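PDB 7KUG: probable transcriptional regulator WhiB7 from Mycobacterium tuberculosis, which regulates transcription, is probably redox-responsive through its [4Fe-4S] cluster, and is linked to antibiotic resistance. Local coordinates for residues Ala39-Leu53 with Val65-Val77. The protein carries 2 engineered substitutions. Residues are numbered along the deposited sequence; the frame is centred on the assembly and turned at random. Where two conformers were deposited one is given.
Sequences AKTMCVSCPIRRQCL and VWGGEIFDQGSIV. Engineered in segment 39-53: Met42 (natural residue Leu). With SF4 (iron/sulfur cluster), chain E.
Cys43, packed on Gly68, and Cys52, packed on Gly67, reach the cluster through different first torsions: Cys43 sets SG beside its backbone N (chi1 -72°), whereas Cys52 sets SG anti to it (chi1 -178°). Cys43 SG thereby binds one iron and Cys52 SG another, while the type I' turn from Trp66 to Glu69 enters between the two helices. Its glycines, both with positive phi, bring backbone atoms close to the helices and the cluster. Gly68 CA lies 3.3 Å from Cys43 CB. Gly67 CA is 3.4 Å from Arg49 O and also faces a sulfide of the cluster. Gly67 N, 3.5 Å from Cys52 SG, is buried with no polar partner in the model. Arg49 runs its CG alongside Gly67 O, then bends at chi3 so that NH2 donates to Val44 O at 2.9 Å, in the carbonyl plane, tying the helix start back to the cysteine loop.

At the end of the turn and past it, Leu53 CD1 meets the edge of the Phe71 ring at CZ (3.8 Å) and also touches Glu69 CG and Ile76 CD1. On the other flank the extended start of Lys40 lays CD against Ile70 CD1, the two side chains crossing at about a right angle; the bend at chi3 then carries CE over Gly68 O, leaving NZ in a long salt bridge with Glu69 OE1 (4.0 Å). Two waters bridge those charged groups, and a third joins Lys40 O to Gly68 O. Cys46 binds a third iron, and Cys20 lies near Cys43, consistent with a fourth cysteine ligand. Helices 33-43 and 49-59 thus hold a glycine-bearing beta turn against the cluster, the arrangement of the Wbl-type [4Fe-4S] domain of WhiB proteins.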
ATOM      1  N   ALA A  39     -14.585   6.686  -4.773  1.00 21.19           N
ATOM      2  CA  ALA A  39     -13.129   6.914  -4.898  1.00 20.05           C
ATOM      3  C   ALA A  39     -12.804   7.366  -6.327  1.00 17.34           C
ATOM      4  O   ALA A  39     -12.022   8.321  -6.493  1.00 19.24           O
ATOM      5  CB  ALA A  39     -12.361   5.669  -4.517  1.00 22.27           C
ATOM      6  N   LYS A  40     -13.377   6.701  -7.332  1.00 19.04           N
ATOM      7  CA  LYS A  40     -13.168   7.085  -8.751  1.00 19.71           C
ATOM      8  C   LYS A  40     -13.550   8.558  -8.939  1.00 19.64           C
ATOM      9  O   LYS A  40     -12.854   9.270  -9.693  1.00 18.50           O
ATOM     10  CB  LYS A  40     -13.996   6.212  -9.687  1.00 21.99           C
ATOM     11  CG  LYS A  40     -13.426   4.830  -9.946  1.00 23.77           C
ATOM     12  CD  LYS A  40     -14.255   4.053 -10.923  1.00 26.34           C
ATOM     13  CE  LYS A  40     -14.190   4.613 -12.322  1.00 25.98           C
ATOM     14  NZ  LYS A  40     -14.802   3.672 -13.288  1.00 31.18           N
ATOM     15  N   THR A  41     -14.619   9.011  -8.291  1.00 18.99           N
ATOM     16  CA  THR A  41     -15.130  10.385  -8.488  1.00 19.09           C
ATOM     17  C   THR A  41     -14.173  11.367  -7.810  1.00 20.12           C
ATOM     18  O   THR A  41     -13.890  12.444  -8.381  1.00 19.02           O
ATOM     19  CB  THR A  41     -16.569  10.517  -7.980  1.00 20.79           C
ATOM     20  OG1 THR A  41     -17.356   9.591  -8.726  1.00 22.55           O
ATOM     21  CG2 THR A  41     -17.132  11.911  -8.144  1.00 21.01           C
HETATM   22  N   MSE A  42     -13.655  11.006  -6.640  1.00 20.85           N
HETATM   23  CA  MSE A  42     -12.683  11.858  -5.915  1.00 18.84           C
HETATM   24  C   MSE A  42     -11.491  12.159  -6.827  1.00 18.27           C
HETATM   25  O   MSE A  42     -11.023  13.293  -6.811  1.00 19.23           O
HETATM   26  CB  MSE A  42     -12.182  11.169  -4.644  1.00 20.05           C
HETATM   27  CG  MSE A  42     -13.256  10.926  -3.628  1.00 18.14           C
HETATM   28 SE   MSE A  42     -13.803  12.532  -2.695  0.90 18.86          SE
HETATM   29  CE  MSE A  42     -12.376  12.646  -1.344  1.00 22.65           C
ATOM     30  N   CYS A  43     -10.986  11.152  -7.554  1.00 19.53           N
ATOM     31  CA  CYS A  43      -9.746  11.272  -8.355  1.00 17.44           C
ATOM     32  C   CYS A  43      -9.931  12.262  -9.512  1.00 17.61           C
ATOM     33  O   CYS A  43      -8.935  12.747 -10.033  1.00 18.00           O
ATOM     34  CB  CYS A  43      -9.328   9.928  -8.940  1.00 17.66           C
ATOM     35  SG  CYS A  43      -8.670   8.738  -7.742  1.00 18.89           S
ATOM     36  N   VAL A  44     -11.156  12.548  -9.939  1.00 18.99           N
ATOM     37  CA  VAL A  44     -11.369  13.228 -11.253  1.00 19.83           C
ATOM     38  C   VAL A  44     -10.625  14.569 -11.292  1.00 20.47           C
ATOM     39  O   VAL A  44     -10.082  14.889 -12.360  1.00 23.23           O
ATOM     40  CB  VAL A  44     -12.867  13.391 -11.562  1.00 20.21           C
ATOM     41  CG1 VAL A  44     -13.106  14.286 -12.768  1.00 21.16           C
ATOM     42  CG2 VAL A  44     -13.525  12.039 -11.767  1.00 21.48           C
ATOM     43  N   SER A  45     -10.611  15.330 -10.196  1.00 19.35           N
ATOM     44  CA  SER A  45     -10.021  16.694 -10.127  1.00 21.64           C
ATOM     45  C   SER A  45      -8.543  16.641  -9.730  1.00 23.52           C
ATOM     46  O   SER A  45      -7.930  17.715  -9.594  1.00 23.66           O
ATOM     47  CB  SER A  45     -10.773  17.568  -9.168  1.00 22.29           C
ATOM     48  OG  SER A  45     -10.514  17.191  -7.825  1.00 26.50           O
ATOM     49  N   CYS A  46      -7.988  15.452  -9.497  1.00 21.18           N
ATOM     50  CA  CYS A  46      -6.578  15.317  -9.056  1.00 20.63           C
ATOM     51  C   CYS A  46      -5.626  15.930 -10.078  1.00 21.86           C
ATOM     52  O   CYS A  46      -5.676  15.617 -11.261  1.00 20.53           O
ATOM     53  CB  CYS A  46      -6.197  13.864  -8.833  1.00 19.92           C
ATOM     54  SG  CYS A  46      -4.515  13.753  -8.191  1.00 20.01           S
ATOM     55  N   PRO A  47      -4.698  16.812  -9.646  1.00 23.85           N
ATOM     56  CA  PRO A  47      -3.772  17.443 -10.589  1.00 25.40           C
ATOM     57  C   PRO A  47      -2.763  16.479 -11.241  1.00 28.97           C
ATOM     58  O   PRO A  47      -2.208  16.821 -12.287  1.00 27.13           O
ATOM     59  CB  PRO A  47      -3.062  18.504  -9.733  1.00 25.85           C
ATOM     60  CG  PRO A  47      -3.190  18.015  -8.309  1.00 28.11           C
ATOM     61  CD  PRO A  47      -4.504  17.260  -8.263  1.00 23.40           C
ATOM     62  N   ILE A  48      -2.549  15.299 -10.654  1.00 24.22           N
ATOM     63  CA  ILE A  48      -1.616  14.261 -11.200  1.00 23.85           C
ATOM     64  C   ILE A  48      -2.385  12.999 -11.624  1.00 23.59           C
ATOM     65  O   ILE A  48      -1.757  11.922 -11.732  1.00 21.86           O
ATOM     66  CB  ILE A  48      -0.495  13.940 -10.194  1.00 23.91           C
ATOM     67  CG1 ILE A  48      -1.014  13.255  -8.927  1.00 24.46           C
ATOM     68  CG2 ILE A  48       0.303  15.186  -9.866  1.00 26.24           C
ATOM     69  CD1 ILE A  48       0.079  12.725  -8.030  1.00 27.38           C
ATOM     70  N   ARG A  49      -3.685  13.102 -11.903  1.00 23.75           N
ATOM     71  CA  ARG A  49      -4.545  11.917 -12.158  1.00 20.57           C
ATOM     72  C   ARG A  49      -3.935  11.030 -13.256  1.00 21.62           C
ATOM     73  O   ARG A  49      -3.803   9.828 -13.066  1.00 21.00           O
ATOM     74  CB  ARG A  49      -5.964  12.351 -12.532  1.00 20.29           C
ATOM     75  CG  ARG A  49      -6.947  11.193 -12.564  1.00 21.03           C
ATOM     76  CD  ARG A  49      -8.274  11.626 -13.137  1.00 24.31           C
ATOM     77  NE  ARG A  49      -8.214  11.647 -14.589  1.00 24.21           N
ATOM     78  CZ  ARG A  49      -8.955  12.431 -15.366  1.00 38.06           C
ATOM     79  NH1 ARG A  49      -8.844  12.337 -16.682  1.00 43.21           N
ATOM     80  NH2 ARG A  49      -9.787  13.316 -14.834  1.00 36.57           N
ATOM     81  N   ARG A  50      -3.563  11.598 -14.406  1.00 21.94           N
ATOM     82  CA  ARG A  50      -3.092  10.766 -15.542  1.00 23.65           C
ATOM     83  C   ARG A  50      -1.727  10.151 -15.222  1.00 23.18           C
ATOM     84  O   ARG A  50      -1.477   9.035 -15.698  1.00 25.36           O
ATOM     85  CB  ARG A  50      -3.029  11.605 -16.813  1.00 26.03           C
ATOM     86  CG  ARG A  50      -4.406  11.985 -17.322  1.00 30.44           C
ATOM     87  CD  ARG A  50      -4.345  12.325 -18.792  1.00 37.40           C
ATOM     88  NE  ARG A  50      -5.689  12.423 -19.314  1.00 36.30           N
ATOM     89  CZ  ARG A  50      -6.392  13.533 -19.332  1.00 34.50           C
ATOM     90  NH1 ARG A  50      -5.855  14.657 -18.883  1.00 38.74           N
ATOM     91  NH2 ARG A  50      -7.623  13.516 -19.810  1.00 36.29           N
ATOM     92  N   GLN A  51      -0.895  10.869 -14.466  1.00 24.35           N
ATOM     93  CA  GLN A  51       0.435  10.375 -14.021  0.60 25.59           C
ATOM     94  C   GLN A  51       0.233   9.211 -13.037  1.00 25.66           C
ATOM     95  O   GLN A  51       0.943   8.198 -13.179  1.00 23.84           O
ATOM     96  CB  GLN A  51       1.239  11.556 -13.476  0.60 28.54           C
ATOM     97  CG  GLN A  51       1.444  12.655 -14.516  0.60 32.00           C
ATOM     98  CD  GLN A  51       0.531  13.848 -14.339  0.60 36.21           C
ATOM     99  OE1 GLN A  51      -0.697  13.747 -14.398  0.60 26.45           O
ATOM    100  NE2 GLN A  51       1.137  15.008 -14.137  0.60 38.58           N
ATOM    101  N   CYS A  52      -0.720   9.336 -12.109  1.00 25.13           N
ATOM    102  CA  CYS A  52      -1.047   8.290 -11.101  1.00 20.38           C
ATOM    103  C   CYS A  52      -1.513   7.034 -11.854  1.00 21.94           C
ATOM    104  O   CYS A  52      -1.057   5.915 -11.545  1.00 20.57           O
ATOM    105  CB  CYS A  52      -2.110   8.787 -10.122  1.00 19.16           C
ATOM    106  SG  CYS A  52      -2.560   7.621  -8.808  1.00 19.37           S
ATOM    107  N   LEU A  53      -2.382   7.214 -12.852  1.00 20.36           N
ATOM    108  CA  LEU A  53      -2.921   6.099 -13.655  1.00 19.64           C
ATOM    109  C   LEU A  53      -1.758   5.407 -14.374  1.00 20.42           C
ATOM    110  O   LEU A  53      -1.701   4.189 -14.358  1.00 21.49           O
ATOM    111  CB  LEU A  53      -3.965   6.623 -14.646  1.00 20.24           C
ATOM    112  CG  LEU A  53      -4.604   5.569 -15.544  1.00 22.79           C
ATOM    113  CD1 LEU A  53      -5.315   4.516 -14.719  1.00 22.27           C
ATOM    114  CD2 LEU A  53      -5.571   6.206 -16.535  1.00 23.62           C
ATOM    115  N   VAL A  65      -8.294   1.935  -6.340  1.00 17.73           N
ATOM    116  CA  VAL A  65      -8.569   3.014  -7.322  1.00 17.34           C
ATOM    117  C   VAL A  65      -7.311   3.864  -7.446  1.00 16.89           C
ATOM    118  O   VAL A  65      -6.807   4.387  -6.445  1.00 16.33           O
ATOM    119  CB  VAL A  65      -9.819   3.824  -6.947  1.00 16.74           C
ATOM    120  CG1 VAL A  65      -9.958   5.074  -7.810  1.00 17.41           C
ATOM    121  CG2 VAL A  65     -11.059   2.946  -7.050  1.00 17.64           C
ATOM    122  N   TRP A  66      -6.829   3.995  -8.667  1.00 16.93           N
ATOM    123  CA  TRP A  66      -5.623   4.769  -8.999  1.00 15.38           C
ATOM    124  C   TRP A  66      -5.981   5.577 -10.244  1.00 18.10           C
ATOM    125  O   TRP A  66      -6.537   4.968 -11.163  1.00 18.97           O
ATOM    126  CB  TRP A  66      -4.422   3.856  -9.281  1.00 18.27           C
ATOM    127  CG  TRP A  66      -4.122   2.831  -8.242  1.00 17.82           C
ATOM    128  CD1 TRP A  66      -4.810   1.674  -8.029  1.00 18.88           C
ATOM    129  CD2 TRP A  66      -3.037   2.843  -7.297  1.00 19.26           C
ATOM    130  NE1 TRP A  66      -4.234   0.971  -7.010  1.00 19.35           N
ATOM    131  CE2 TRP A  66      -3.147   1.656  -6.545  1.00 18.93           C
ATOM    132  CE3 TRP A  66      -1.987   3.722  -7.025  1.00 19.55           C
ATOM    133  CZ2 TRP A  66      -2.246   1.340  -5.524  1.00 18.69           C
ATOM    134  CZ3 TRP A  66      -1.089   3.405  -6.029  1.00 21.63           C
ATOM    135  CH2 TRP A  66      -1.228   2.233  -5.287  1.00 19.40           C
ATOM    136  N   GLY A  67      -5.655   6.871 -10.270  1.00 19.32           N
ATOM    137  CA  GLY A  67      -5.904   7.719 -11.446  1.00 18.90           C
ATOM    138  C   GLY A  67      -7.362   7.655 -11.870  1.00 18.60           C
ATOM    139  O   GLY A  67      -7.631   7.750 -13.078  1.00 21.31           O
ATOM    140  N   GLY A  68      -8.269   7.437 -10.906  1.00 18.45           N
ATOM    141  CA  GLY A  68      -9.728   7.429 -11.117  1.00 18.55           C
ATOM    142  C   GLY A  68     -10.203   6.186 -11.836  1.00 18.77           C
ATOM    143  O   GLY A  68     -11.320   6.207 -12.366  1.00 21.49           O
ATOM    144  N   GLU A  69      -9.402   5.124 -11.843  1.00 17.36           N
ATOM    145  CA  GLU A  69      -9.807   3.813 -12.414  1.00 20.30           C
ATOM    146  C   GLU A  69      -9.680   2.696 -11.361  1.00 18.88           C
ATOM    147  O   GLU A  69      -8.747   2.730 -10.534  1.00 19.16           O
ATOM    148  CB  GLU A  69      -8.963   3.483 -13.644  1.00 20.61           C
ATOM    149  CG  GLU A  69      -9.126   4.484 -14.787  1.00 22.25           C
ATOM    150  CD  GLU A  69     -10.522   4.581 -15.381  1.00 23.66           C
ATOM    151  OE1 GLU A  69     -11.330   3.638 -15.208  1.00 26.03           O
ATOM    152  OE2 GLU A  69     -10.786   5.603 -16.056  1.00 27.82           O
ATOM    153  N   ILE A  70     -10.556   1.695 -11.429  1.00 19.18           N
ATOM    154  CA  ILE A  70     -10.456   0.478 -10.584  1.00 19.72           C
ATOM    155  C   ILE A  70      -9.449  -0.479 -11.213  1.00 20.74           C
ATOM    156  O   ILE A  70      -9.600  -0.807 -12.402  1.00 20.91           O
ATOM    157  CB  ILE A  70     -11.827  -0.195 -10.413  1.00 21.64           C
ATOM    158  CG1 ILE A  70     -12.797   0.732  -9.678  1.00 21.92           C
ATOM    159  CG2 ILE A  70     -11.691  -1.555  -9.741  1.00 23.89           C
ATOM    160  CD1 ILE A  70     -14.238   0.453 -10.001  1.00 26.54           C
ATOM    161  N   PHE A  71      -8.506  -0.965 -10.407  1.00 18.20           N
ATOM    162  CA  PHE A  71      -7.504  -1.967 -10.843  1.00 19.17           C
ATOM    163  C   PHE A  71      -7.875  -3.365 -10.371  1.00 21.39           C
ATOM    164  O   PHE A  71      -8.468  -3.551  -9.296  1.00 20.71           O
ATOM    165  CB  PHE A  71      -6.120  -1.573 -10.344  1.00 18.18           C
ATOM    166  CG  PHE A  71      -5.450  -0.530 -11.199  1.00 17.62           C
ATOM    167  CD1 PHE A  71      -5.982   0.743 -11.297  1.00 18.82           C
ATOM    168  CD2 PHE A  71      -4.288  -0.823 -11.895  1.00 19.84           C
ATOM    169  CE1 PHE A  71      -5.373   1.697 -12.097  1.00 19.71           C
ATOM    170  CE2 PHE A  71      -3.673   0.134 -12.687  1.00 20.30           C
ATOM    171  CZ  PHE A  71      -4.207   1.398 -12.773  1.00 20.93           C
ATOM    172  N   ASP A  72      -7.497  -4.345 -11.197  1.00 23.02           N
ATOM    173  CA  ASP A  72      -7.662  -5.787 -10.914  1.00 22.64           C
ATOM    174  C   ASP A  72      -6.493  -6.505 -11.598  1.00 22.04           C
ATOM    175  O   ASP A  72      -6.476  -6.547 -12.830  1.00 22.53           O
ATOM    176  CB  ASP A  72      -9.025  -6.273 -11.404  1.00 22.09           C
ATOM    177  CG  ASP A  72      -9.300  -7.735 -11.108  1.00 23.57           C
ATOM    178  OD1 ASP A  72      -8.481  -8.341 -10.365  1.00 23.03           O
ATOM    179  OD2 ASP A  72     -10.318  -8.254 -11.617  1.00 23.70           O
ATOM    180  N   GLN A  73      -5.515  -6.978 -10.825  1.00 21.08           N
ATOM    181  CA  GLN A  73      -4.306  -7.674 -11.334  1.00 23.67           C
ATOM    182  C   GLN A  73      -3.608  -6.830 -12.403  1.00 26.01           C
ATOM    183  O   GLN A  73      -3.186  -7.405 -13.414  1.00 27.73           O
ATOM    184  CB  GLN A  73      -4.702  -9.027 -11.919  1.00 25.85           C
ATOM    185  CG  GLN A  73      -5.537  -9.854 -10.958  1.00 28.93           C
ATOM    186  CD  GLN A  73      -4.728 -10.346  -9.784  1.00 32.96           C
ATOM    187  OE1 GLN A  73      -3.497 -10.318  -9.796  1.00 33.19           O
ATOM    188  NE2 GLN A  73      -5.428 -10.835  -8.772  1.00 35.28           N
ATOM    189  N   GLY A  74      -3.486  -5.521 -12.185  1.00 23.10           N
ATOM    190  CA  GLY A  74      -2.783  -4.596 -13.097  1.00 24.25           C
ATOM    191  C   GLY A  74      -3.618  -4.210 -14.308  1.00 26.13           C
ATOM    192  O   GLY A  74      -3.101  -3.431 -15.126  1.00 27.08           O
ATOM    193  N   SER A  75      -4.849  -4.721 -14.428  1.00 24.15           N
ATOM    194  CA  SER A  75      -5.800  -4.331 -15.502  0.54 25.46           C
ATOM    195  C   SER A  75      -6.808  -3.307 -14.967  1.00 25.59           C
ATOM    196  O   SER A  75      -7.034  -3.286 -13.750  1.00 24.72           O
ATOM    197  CB  SER A  75      -6.508  -5.532 -16.079  0.54 26.99           C
ATOM    198  OG  SER A  75      -5.586  -6.404 -16.720  0.54 29.78           O
ATOM    199  N   ILE A  76      -7.394  -2.522 -15.870  1.00 26.22           N
ATOM    200  CA  ILE A  76      -8.525  -1.590 -15.586  1.00 25.86           C
ATOM    201  C   ILE A  76      -9.833  -2.372 -15.684  1.00 29.58           C
ATOM    202  O   ILE A  76     -10.035  -3.078 -16.699  1.00 34.90           O
ATOM    203  CB  ILE A  76      -8.508  -0.399 -16.564  1.00 27.01           C
ATOM    204  CG1 ILE A  76      -7.172   0.334 -16.521  1.00 27.74           C
ATOM    205  CG2 ILE A  76      -9.678   0.539 -16.303  1.00 27.92           C
ATOM    206  CD1 ILE A  76      -6.771   0.772 -15.146  1.00 25.52           C
ATOM    207  N   VAL A  77     -10.681  -2.267 -14.664  1.00 26.44           N
ATOM    208  CA  VAL A  77     -12.078  -2.787 -14.687  1.00 27.40           C
ATOM    209  C   VAL A  77     -12.935  -1.715 -15.359  1.00 36.88           C
ATOM    210  O   VAL A  77     -13.229  -0.705 -14.692  1.00 34.23           O
ATOM    211  CB  VAL A  77     -12.572  -3.118 -13.267  1.00 29.26           C
ATOM    212  CG1 VAL A  77     -14.023  -3.565 -13.255  1.00 31.42           C
ATOM    213  CG2 VAL A  77     -11.685  -4.147 -12.585  1.00 28.52           C
TER
HETATM  214 FE1  SF4 E 101      -4.761  11.587  -7.426  1.00 20.61          FE
HETATM  215 FE2  SF4 E 101      -4.763   9.975  -5.251  1.00 19.60          FE
HETATM  216 FE3  SF4 E 101      -3.898   9.046  -7.689  1.00 19.45          FE
HETATM  217 FE4  SF4 E 101      -6.572   9.555  -7.261  1.00 18.34          FE
HETATM  218  S1  SF4 E 101      -5.231   8.106  -6.232  1.00 18.76           S
HETATM  219  S2  SF4 E 101      -5.346  10.123  -8.976  1.00 17.56           S
HETATM  220  S3  SF4 E 101      -6.421  11.302  -5.973  1.00 17.34           S
HETATM  221  S4  SF4 E 101      -3.049  10.606  -6.466  1.00 20.51           S
HETATM  222  O   HOH W   1     -12.671   8.534 -12.394  1.00 22.97           O
HETATM  223  O   HOH W   2     -12.433   1.824 -13.702  1.00 25.74           O
HETATM  224  O   HOH W   3     -13.851   5.162 -15.785  1.00 41.32           O